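Local coordinates for protein Isomerase/lactonizing enzyme (Agrobacterium fabrum str. C58, PDB 2NQL) that belongs to the mandelate racemase / muconate lactonizing enzyme family of the enolase superfamily and holds a sodium ion in its barrel domain, at residues A[148-156]-A[360-368]; A[289-299]-A[323-334]. One frame throughout, in Å; residues are numbered along the deposited sequence.

Interaction 1: A[148-156]-A[360-368]; sequences GGVDSFPAY and CREGRYHLP. With SO4 (sulfate ion), chain C; SO4 (sulfate ion), chain F.
The first strand of the enolase-type barrel, 152-156, is flanked here by an antiparallel beta hairpin whose type I' turn runs from Arg361 to Arg364. Phe153 and Tyr365 form the hydrogen-bonded pair: Tyr365 N gives to Phe153 O at 2.9 Å, and Phe153 N gives to Tyr365 O. Ala155 N bonds to Gly363 O at one end. At the other, Leu367 N meets Asp151 O at 3.0 Å. On the buried face, Phe153 CE1 lies 3.7 Å from Tyr365 CD2, with the ring planes at 59°. Phe153 CE2 reaches Leu367 CD1. Ala155 CB touches both Cys360 SG and Tyr365 CD2, and SG itself sits over a face of the Tyr365 ring. Tyr365 OH bonds to Glu341 O. Arg364 turns its chain at chi3 (72°), which lays one guanidinium face over Phe153 CA. Two sulfate ions, probably from the crystallisation liquor, are bound here. One takes bonds from Arg364 NH1 and NH2; the other contacts Ser152 OG. Arg364 NH2 also donates to Ser152 OG at 2.9 Å, with the oxygen in the guanidinium plane.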
loop_
_atom_site.group_PDB
_atom_site.type_symbol
_atom_site.label_atom_id
_atom_site.label_comp_id
_atom_site.label_asym_id
_atom_site.label_seq_id
_atom_site.Cartn_x
_atom_site.Cartn_y
_atom_site.Cartn_z
ATOM N N GLY A 148 -4.105 -1.762 31.169
ATOM C CA GLY A 148 -4.190 -3.090 31.784
ATOM C C GLY A 148 -4.529 -4.169 30.778
ATOM O O GLY A 148 -5.356 -3.976 29.896
ATOM N N GLY A 149 -3.856 -5.306 30.891
ATOM C CA GLY A 149 -4.278 -6.476 30.158
ATOM C C GLY A 149 -4.060 -7.735 30.956
ATOM O O GLY A 149 -3.377 -7.724 31.988
ATOM N N VAL A 150 -4.622 -8.825 30.454
ATOM C CA VAL A 150 -4.427 -10.154 31.045
ATOM C C VAL A 150 -2.967 -10.619 30.831
ATOM O O VAL A 150 -2.212 -10.027 30.035
ATOM C CB VAL A 150 -5.452 -11.178 30.476
ATOM C CG1 VAL A 150 -6.869 -10.717 30.745
ATOM C CG2 VAL A 150 -5.257 -11.396 28.940
ATOM N N ASP A 151 -2.556 -11.656 31.547
ATOM C CA ASP A 151 -1.180 -12.143 31.413
ATOM C C ASP A 151 -1.097 -13.468 30.684
ATOM O O ASP A 151 -0.001 -14.013 30.517
ATOM C CB ASP A 151 -0.511 -12.271 32.779
ATOM C CG ASP A 151 -0.493 -10.975 33.539
ATOM O OD1 ASP A 151 -0.180 -9.929 32.934
ATOM O OD2 ASP A 151 -0.811 -10.999 34.742
ATOM N N SER A 152 -2.254 -13.991 30.270
ATOM C CA SER A 152 -2.305 -15.218 29.489
ATOM C C SER A 152 -3.593 -15.229 28.696
ATOM O O SER A 152 -4.571 -14.577 29.080
ATOM C CB SER A 152 -2.180 -16.485 30.390
ATOM O OG SER A 152 -3.301 -16.627 31.251
ATOM N N PHE A 153 -3.597 -15.959 27.581
ATOM C CA PHE A 153 -4.827 -16.202 26.822
ATOM C C PHE A 153 -4.651 -17.405 25.909
ATOM O O PHE A 153 -3.516 -17.877 25.740
ATOM C CB PHE A 153 -5.283 -14.942 26.029
ATOM C CG PHE A 153 -4.173 -14.229 25.289
ATOM C CD1 PHE A 153 -3.571 -14.797 24.162
ATOM C CD2 PHE A 153 -3.767 -12.957 25.699
ATOM C CE1 PHE A 153 -2.569 -14.122 23.471
ATOM C CE2 PHE A 153 -2.781 -12.266 25.003
ATOM C CZ PHE A 153 -2.173 -12.855 23.889
ATOM N N PRO A 154 -5.764 -17.944 25.360
ATOM C CA PRO A 154 -5.667 -19.141 24.536
ATOM C C PRO A 154 -4.828 -18.997 23.272
ATOM O O PRO A 154 -4.759 -17.916 22.682
ATOM C CB PRO A 154 -7.138 -19.411 24.172
ATOM C CG PRO A 154 -7.882 -18.859 25.323
ATOM C CD PRO A 154 -7.183 -17.570 25.544
ATOM N N ALA A 155 -4.203 -20.099 22.881
ATOM C CA ALA A 155 -3.410 -20.176 21.665
ATOM C C ALA A 155 -3.900 -21.358 20.837
ATOM O O ALA A 155 -4.195 -22.423 21.392
ATOM C CB ALA A 155 -1.943 -20.335 22.026
ATOM N N TYR A 156 -4.035 -21.171 19.524
ATOM C CA TYR A 156 -4.368 -22.283 18.636
ATOM C C TYR A 156 -3.200 -22.682 17.772
ATOM O O TYR A 156 -2.405 -21.831 17.345
ATOM C CB TYR A 156 -5.624 -22.019 17.801
ATOM C CG TYR A 156 -5.494 -21.072 16.626
ATOM C CD1 TYR A 156 -5.083 -21.541 15.361
ATOM C CD2 TYR A 156 -5.786 -19.712 16.762
ATOM C CE1 TYR A 156 -4.983 -20.686 14.281
ATOM C CE2 TYR A 156 -5.700 -18.837 15.658
ATOM C CZ TYR A 156 -5.293 -19.330 14.437
ATOM O OH TYR A 156 -5.189 -18.498 13.350
ATOM N N CYS A 360 4.591 -20.072 25.355
ATOM C CA CYS A 360 3.313 -20.668 25.027
ATOM C C CYS A 360 3.366 -22.145 25.410
ATOM O O CYS A 360 4.262 -22.856 24.963
ATOM C CB CYS A 360 3.064 -20.524 23.526
ATOM S SG CYS A 360 1.415 -21.031 23.007
ATOM N N ARG A 361 2.448 -22.569 26.278
ATOM C CA ARG A 361 2.364 -23.973 26.678
ATOM C C ARG A 361 0.942 -24.347 27.091
ATOM O O ARG A 361 0.166 -23.495 27.530
ATOM C CB ARG A 361 3.401 -24.310 27.764
ATOM C CG ARG A 361 3.311 -23.485 29.005
ATOM C CD ARG A 361 4.515 -23.678 29.974
ATOM N NE ARG A 361 4.128 -23.054 31.239
ATOM C CZ ARG A 361 4.433 -21.814 31.635
ATOM N NH1 ARG A 361 5.209 -21.012 30.905
ATOM N NH2 ARG A 361 3.976 -21.386 32.806
ATOM N N GLU A 362 0.599 -25.624 26.898
ATOM C CA GLU A 362 -0.723 -26.168 27.271
ATOM C C GLU A 362 -1.871 -25.321 26.742
ATOM O O GLU A 362 -2.838 -24.990 27.461
ATOM C CB GLU A 362 -0.825 -26.321 28.790
ATOM C CG GLU A 362 -1.771 -27.429 29.247
ATOM C CD GLU A 362 -1.627 -27.716 30.725
ATOM O OE1 GLU A 362 -1.691 -26.759 31.526
ATOM O OE2 GLU A 362 -1.429 -28.894 31.088
ATOM N N GLY A 363 -1.741 -24.931 25.472
ATOM C CA GLY A 363 -2.791 -24.185 24.827
ATOM C C GLY A 363 -2.931 -22.726 25.204
ATOM O O GLY A 363 -3.969 -22.125 24.900
ATOM N N ARG A 364 -1.925 -22.143 25.874
ATOM C CA ARG A 364 -2.015 -20.720 26.284
ATOM C C ARG A 364 -0.683 -19.969 26.122
ATOM O O ARG A 364 0.373 -20.463 26.509
ATOM C CB ARG A 364 -2.473 -20.536 27.738
ATOM C CG ARG A 364 -3.832 -21.117 28.092
ATOM C CD ARG A 364 -4.159 -20.934 29.555
ATOM N NE ARG A 364 -4.472 -19.556 29.922
ATOM C CZ ARG A 364 -5.604 -18.912 29.636
ATOM N NH1 ARG A 364 -6.589 -19.498 28.950
ATOM N NH2 ARG A 364 -5.753 -17.662 30.051
ATOM N N TYR A 365 -0.763 -18.743 25.604
ATOM C CA TYR A 365 0.358 -17.813 25.676
ATOM C C TYR A 365 0.486 -17.293 27.090
ATOM O O TYR A 365 -0.520 -17.006 27.740
ATOM C CB TYR A 365 0.111 -16.609 24.766
ATOM C CG TYR A 365 0.497 -16.840 23.339
ATOM C CD1 TYR A 365 1.848 -16.848 22.955
ATOM C CD2 TYR A 365 -0.477 -17.016 22.357
ATOM C CE1 TYR A 365 2.221 -17.020 21.625
ATOM C CE2 TYR A 365 -0.114 -17.175 21.016
ATOM C CZ TYR A 365 1.247 -17.179 20.668
ATOM O OH TYR A 365 1.623 -17.336 19.365
ATOM N N HIS A 366 1.730 -17.186 27.535
ATOM C CA HIS A 366 2.111 -16.492 28.765
ATOM C C HIS A 366 2.966 -15.270 28.464
ATOM O O HIS A 366 4.070 -15.376 27.896
ATOM C CB HIS A 366 2.902 -17.446 29.663
ATOM C CG HIS A 366 2.094 -18.611 30.133
ATOM N ND1 HIS A 366 1.559 -18.675 31.398
ATOM C CD2 HIS A 366 1.675 -19.727 29.488
ATOM C CE1 HIS A 366 0.876 -19.802 31.526
ATOM N NE2 HIS A 366 0.924 -20.454 30.378
ATOM N N LEU A 367 2.464 -14.109 28.874
ATOM C CA LEU A 367 3.067 -12.838 28.459
ATOM C C LEU A 367 4.333 -12.545 29.252
ATOM O O LEU A 367 4.437 -12.970 30.405
ATOM C CB LEU A 367 2.056 -11.699 28.647
ATOM C CG LEU A 367 1.168 -11.537 27.401
ATOM C CD1 LEU A 367 0.138 -12.647 27.171
ATOM C CD2 LEU A 367 0.524 -10.211 27.394
ATOM N N PRO A 368 5.276 -11.772 28.668
ATOM C CA PRO A 368 6.485 -11.429 29.401
ATOM C C PRO A 368 6.163 -10.442 30.522
ATOM O O PRO A 368 5.074 -9.840 30.517
ATOM C CB PRO A 368 7.374 -10.784 28.325
ATOM C CG PRO A 368 6.426 -10.228 27.362
ATOM C CD PRO A 368 5.257 -11.151 27.326
HETATM S S SO4 C . -9.303 -17.024 28.775
HETATM O O1 SO4 C . -10.056 -16.383 27.682
HETATM O O2 SO4 C . -9.252 -18.469 28.550
HETATM O O3 SO4 C . -7.946 -16.485 28.797
HETATM O O4 SO4 C . -9.938 -16.747 30.070
HETATM S S SO4 F . -2.204 -15.923 34.345
HETATM O O1 SO4 F . -3.157 -15.105 33.588
HETATM O O2 SO4 F . -2.077 -17.258 33.756
HETATM O O3 SO4 F . -0.906 -15.266 34.269
HETATM O O4 SO4 F . -2.615 -16.052 35.748
HETATM O O HOH W 1 1.083 -15.906 32.527
#

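Interaction 2: A[289-299]-A[323-334]; sequences EMGHKGITNFI and FLAASLQASSTL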
loop_
_atom_site.group_PDB
_atom_site.type_symbol
_atom_site.label_atom_id
_atom_site.label_comp_id
_atom_site.label_asym_id
_atom_site.label_seq_id
_atom_site.Cartn_x
_atom_site.Cartn_y
_atom_site.Cartn_z
ATOM N N GLU A 289 -2.411 -8.823 12.053
ATOM C CA GLU A 289 -1.020 -9.172 12.140
ATOM C C GLU A 289 -0.187 -7.984 12.602
ATOM O O GLU A 289 -0.008 -6.993 11.871
ATOM C CB GLU A 289 -0.534 -9.721 10.785
ATOM C CG GLU A 289 1.012 -9.964 10.692
ATOM C CD GLU A 289 1.579 -10.707 11.908
ATOM O OE1 GLU A 289 1.182 -11.876 12.136
ATOM O OE2 GLU A 289 2.427 -10.125 12.639
ATOM N N MET A 290 0.338 -8.097 13.823
ATOM C CA MET A 290 1.033 -6.983 14.463
ATOM C C MET A 290 2.241 -6.502 13.633
ATOM O O MET A 290 2.533 -5.299 13.604
ATOM C CB MET A 290 1.522 -7.414 15.849
ATOM C CG MET A 290 2.387 -6.397 16.557
ATOM S SD MET A 290 1.610 -4.775 16.825
ATOM C CE MET A 290 0.396 -5.171 18.073
ATOM N N GLY A 291 2.939 -7.425 12.962
ATOM C CA GLY A 291 4.124 -7.061 12.180
ATOM C C GLY A 291 3.828 -6.139 10.995
ATOM O O GLY A 291 4.710 -5.403 10.544
ATOM N N HIS A 292 2.590 -6.187 10.508
ATOM C CA HIS A 292 2.109 -5.299 9.438
ATOM C C HIS A 292 1.539 -3.985 10.004
ATOM O O HIS A 292 1.412 -3.009 9.261
ATOM C CB HIS A 292 0.984 -5.961 8.592
ATOM C CG HIS A 292 1.471 -6.952 7.585
ATOM N ND1 HIS A 292 2.603 -6.752 6.817
ATOM C CD2 HIS A 292 0.955 -8.143 7.196
ATOM C CE1 HIS A 292 2.763 -7.783 6.003
ATOM N NE2 HIS A 292 1.784 -8.643 6.220
ATOM N N LYS A 293 1.191 -3.964 11.298
ATOM C CA LYS A 293 0.232 -2.970 11.826
ATOM C C LYS A 293 0.804 -2.028 12.874
ATOM O O LYS A 293 0.618 -0.814 12.776
ATOM C CB LYS A 293 -1.069 -3.632 12.340
ATOM C CG LYS A 293 -1.841 -4.355 11.263
ATOM C CD LYS A 293 -3.123 -4.957 11.821
ATOM C CE LYS A 293 -3.948 -5.600 10.730
ATOM N NZ LYS A 293 -3.268 -6.786 10.100
ATOM N N GLY A 294 1.492 -2.575 13.877
ATOM C CA GLY A 294 2.011 -1.782 14.993
ATOM C C GLY A 294 0.922 -1.696 16.053
ATOM O O GLY A 294 -0.235 -2.017 15.777
ATOM N N ILE A 295 1.306 -1.285 17.257
ATOM C CA ILE A 295 0.411 -1.314 18.417
ATOM C C ILE A 295 -0.747 -0.318 18.274
ATOM O O ILE A 295 -1.904 -0.661 18.514
ATOM C CB ILE A 295 1.198 -1.082 19.731
ATOM C CG1 ILE A 295 2.033 -2.336 20.059
ATOM C CG2 ILE A 295 0.228 -0.744 20.931
ATOM C CD1 ILE A 295 3.190 -2.072 20.971
ATOM N N THR A 296 -0.432 0.911 17.890
ATOM C CA THR A 296 -1.492 1.928 17.662
ATOM C C THR A 296 -2.618 1.419 16.741
ATOM O O THR A 296 -3.798 1.508 17.099
ATOM C CB THR A 296 -0.888 3.228 17.126
ATOM O OG1 THR A 296 0.052 3.738 18.074
ATOM C CG2 THR A 296 -1.981 4.284 16.808
ATOM N N ASN A 297 -2.255 0.850 15.582
ATOM C CA ASN A 297 -3.241 0.272 14.657
ATOM C C ASN A 297 -4.007 -0.910 15.194
ATOM O O ASN A 297 -5.202 -1.046 14.961
ATOM C CB ASN A 297 -2.581 -0.108 13.314
ATOM C CG ASN A 297 -2.428 1.097 12.387
ATOM O OD1 ASN A 297 -3.332 1.931 12.291
ATOM N ND2 ASN A 297 -1.299 1.175 11.683
ATOM N N PHE A 298 -3.292 -1.778 15.903
ATOM C CA PHE A 298 -3.857 -3.007 16.442
ATOM C C PHE A 298 -4.925 -2.622 17.482
ATOM O O PHE A 298 -6.030 -3.164 17.443
ATOM C CB PHE A 298 -2.709 -3.769 17.084
ATOM C CG PHE A 298 -2.891 -5.247 17.189
ATOM C CD1 PHE A 298 -2.303 -6.106 16.247
ATOM C CD2 PHE A 298 -3.533 -5.793 18.308
ATOM C CE1 PHE A 298 -2.394 -7.487 16.396
ATOM C CE2 PHE A 298 -3.647 -7.177 18.460
ATOM C CZ PHE A 298 -3.076 -8.020 17.509
ATOM N N ILE A 299 -4.614 -1.659 18.361
ATOM C CA ILE A 299 -5.521 -1.193 19.418
ATOM C C ILE A 299 -6.814 -0.595 18.820
ATOM O O ILE A 299 -7.923 -0.844 19.287
ATOM C CB ILE A 299 -4.771 -0.170 20.359
ATOM C CG1 ILE A 299 -3.824 -0.900 21.327
ATOM C CG2 ILE A 299 -5.723 0.722 21.138
ATOM C CD1 ILE A 299 -4.417 -2.154 21.976
ATOM N N PHE A 323 7.822 -8.334 17.190
ATOM C CA PHE A 323 6.423 -8.058 16.888
ATOM C C PHE A 323 5.409 -9.050 17.454
ATOM O O PHE A 323 4.280 -8.672 17.728
ATOM C CB PHE A 323 6.141 -7.634 15.433
ATOM C CG PHE A 323 6.381 -8.712 14.381
ATOM C CD1 PHE A 323 5.573 -9.851 14.293
ATOM C CD2 PHE A 323 7.356 -8.521 13.411
ATOM C CE1 PHE A 323 5.783 -10.811 13.268
ATOM C CE2 PHE A 323 7.591 -9.465 12.393
ATOM C CZ PHE A 323 6.795 -10.608 12.318
ATOM N N LEU A 324 5.822 -10.295 17.673
ATOM C CA LEU A 324 4.911 -11.216 18.359
ATOM C C LEU A 324 4.666 -10.757 19.812
ATOM O O LEU A 324 3.533 -10.746 20.268
ATOM C CB LEU A 324 5.441 -12.651 18.334
ATOM C CG LEU A 324 4.537 -13.655 19.067
ATOM C CD1 LEU A 324 3.152 -13.714 18.455
ATOM C CD2 LEU A 324 5.214 -15.032 19.052
ATOM N N ALA A 325 5.727 -10.382 20.516
ATOM C CA ALA A 325 5.586 -9.881 21.874
ATOM C C ALA A 325 4.687 -8.649 21.912
ATOM O O ALA A 325 3.805 -8.556 22.762
ATOM C CB ALA A 325 6.919 -9.577 22.477
ATOM N N ALA A 326 4.894 -7.734 20.959
ATOM C CA ALA A 326 3.963 -6.608 20.752
ATOM C C ALA A 326 2.519 -7.050 20.548
ATOM O O ALA A 326 1.615 -6.480 21.172
ATOM C CB ALA A 326 4.453 -5.723 19.597
ATOM N N SER A 327 2.296 -8.071 19.702
ATOM C CA SER A 327 0.959 -8.617 19.475
ATOM C C SER A 327 0.340 -9.092 20.801
ATOM O O SER A 327 -0.821 -8.797 21.067
ATOM C CB SER A 327 0.961 -9.778 18.461
ATOM O OG SER A 327 -0.380 -10.127 18.106
ATOM N N LEU A 328 1.108 -9.833 21.598
ATOM C CA LEU A 328 0.599 -10.334 22.882
ATOM C C LEU A 328 0.220 -9.177 23.814
ATOM O O LEU A 328 -0.881 -9.184 24.368
ATOM C CB LEU A 328 1.615 -11.274 23.564
ATOM C CG LEU A 328 2.129 -12.485 22.783
ATOM C CD1 LEU A 328 2.913 -13.375 23.729
ATOM C CD2 LEU A 328 1.003 -13.268 22.101
ATOM N N GLN A 329 1.116 -8.201 23.968
ATOM C CA GLN A 329 0.858 -6.998 24.787
ATOM C C GLN A 329 -0.447 -6.305 24.403
ATOM O O GLN A 329 -1.322 -6.082 25.253
ATOM C CB GLN A 329 2.001 -5.979 24.672
ATOM C CG GLN A 329 3.366 -6.406 25.227
ATOM C CD GLN A 329 3.425 -6.440 26.764
ATOM O OE1 GLN A 329 2.473 -6.052 27.445
ATOM N NE2 GLN A 329 4.554 -6.892 27.304
ATOM N N ALA A 330 -0.582 -5.975 23.119
ATOM C CA ALA A 330 -1.784 -5.291 22.642
ATOM C C ALA A 330 -3.015 -6.186 22.739
ATOM O O ALA A 330 -4.064 -5.735 23.185
ATOM C CB ALA A 330 -1.590 -4.819 21.222
ATOM N N SER A 331 -2.879 -7.453 22.327
ATOM C CA SER A 331 -4.008 -8.407 22.363
ATOM C C SER A 331 -4.615 -8.538 23.760
ATOM O O SER A 331 -5.838 -8.695 23.909
ATOM C CB SER A 331 -3.565 -9.804 21.913
ATOM O OG SER A 331 -3.196 -9.806 20.548
ATOM N N SER A 332 -3.752 -8.482 24.767
ATOM C CA SER A 332 -4.158 -8.716 26.165
ATOM C C SER A 332 -5.141 -7.687 26.714
ATOM O O SER A 332 -5.834 -7.968 27.675
ATOM C CB SER A 332 -2.930 -8.792 27.061
ATOM O OG SER A 332 -2.422 -7.495 27.317
ATOM N N THR A 333 -5.194 -6.510 26.086
ATOM C CA THR A 333 -6.033 -5.385 26.512
ATOM C C THR A 333 -7.411 -5.394 25.860
ATOM O O THR A 333 -8.247 -4.536 26.171
ATOM C CB THR A 333 -5.360 -4.020 26.137
ATOM O OG1 THR A 333 -5.437 -3.827 24.705
ATOM C CG2 THR A 333 -3.911 -3.983 26.615
ATOM N N LEU A 334 -7.645 -6.343 24.956
ATOM C CA LEU A 334 -8.801 -6.312 24.061
ATOM C C LEU A 334 -9.949 -7.151 24.584
ATOM O O LEU A 334 -9.808 -8.355 24.784
ATOM C CB LEU A 334 -8.426 -6.747 22.636
ATOM C CG LEU A 334 -7.291 -5.980 21.924
ATOM C CD1 LEU A 334 -7.021 -6.537 20.501
ATOM C CD2 LEU A 334 -7.594 -4.490 21.861
HETATM O O HOH W 2 -0.128 -10.375 15.383
#
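Phe298, Met290 and Phe323 carry this buried contact. Met290 enters the helix 323-331 as a knob among Phe323, Ala326, Ser327 and Ala330. Its CG is anti to the backbone N (chi1 174°), and two further bends fold the chain over the helix. CG then lies 3.7 Å from Ala326 CB, while the terminal CE reaches Ala330 CB at 3.7 Å. Gly291 CA stands over the Phe323 ring face, 3.8 Å from its centroid, in a CH-pi contact. The two segments supply neighbouring helices of the enolase C-terminal barrel, and the axes of 295-299 and 323-331 are 9.8 Å apart at an angle of 38°. Glu289 caps the short helix after it: its OE2 accepts from Gly291 N at 2.8 Å and also lies 3.5 Å from Phe323 CE1. Glu289 OE1 bonds to His315. The Phe298 ring lies against 323-334: CD2 touches Ala330 CB at 3.6 Å, CZ and CE2 come close to Ser327 OG and Ser331 OG, and CE2 touches Leu334 CD1. In one of its two modelled conformers, Ile299 packs CD1 against Leu334 CD2. A water links Met290 N to Ser327 OG, which also bonds to His340 NE2.

In the fold
Interaction 2 is nested along the chain inside the loop that interaction 1 closes. Their centres lie about 14 Å apart, and they touch directly. Val150 N of 148-156 probably bonds to Ser332 O of 323-334 at 3.2 Å. Leu367 CD2 packs on Leu328 O at 3.5 Å, so the hairpin side of interaction 1 also meets the helix. Phe153 and Tyr365 rest on Leu328 as well. His340 ties the two together, since it stacks edge-to-face with Tyr365 and bonds to Ser327. The sodium ion, bound by Glu240 and Glu266, is about 7 Å from the Glu289 side chain and about 12 Å from that of Tyr365.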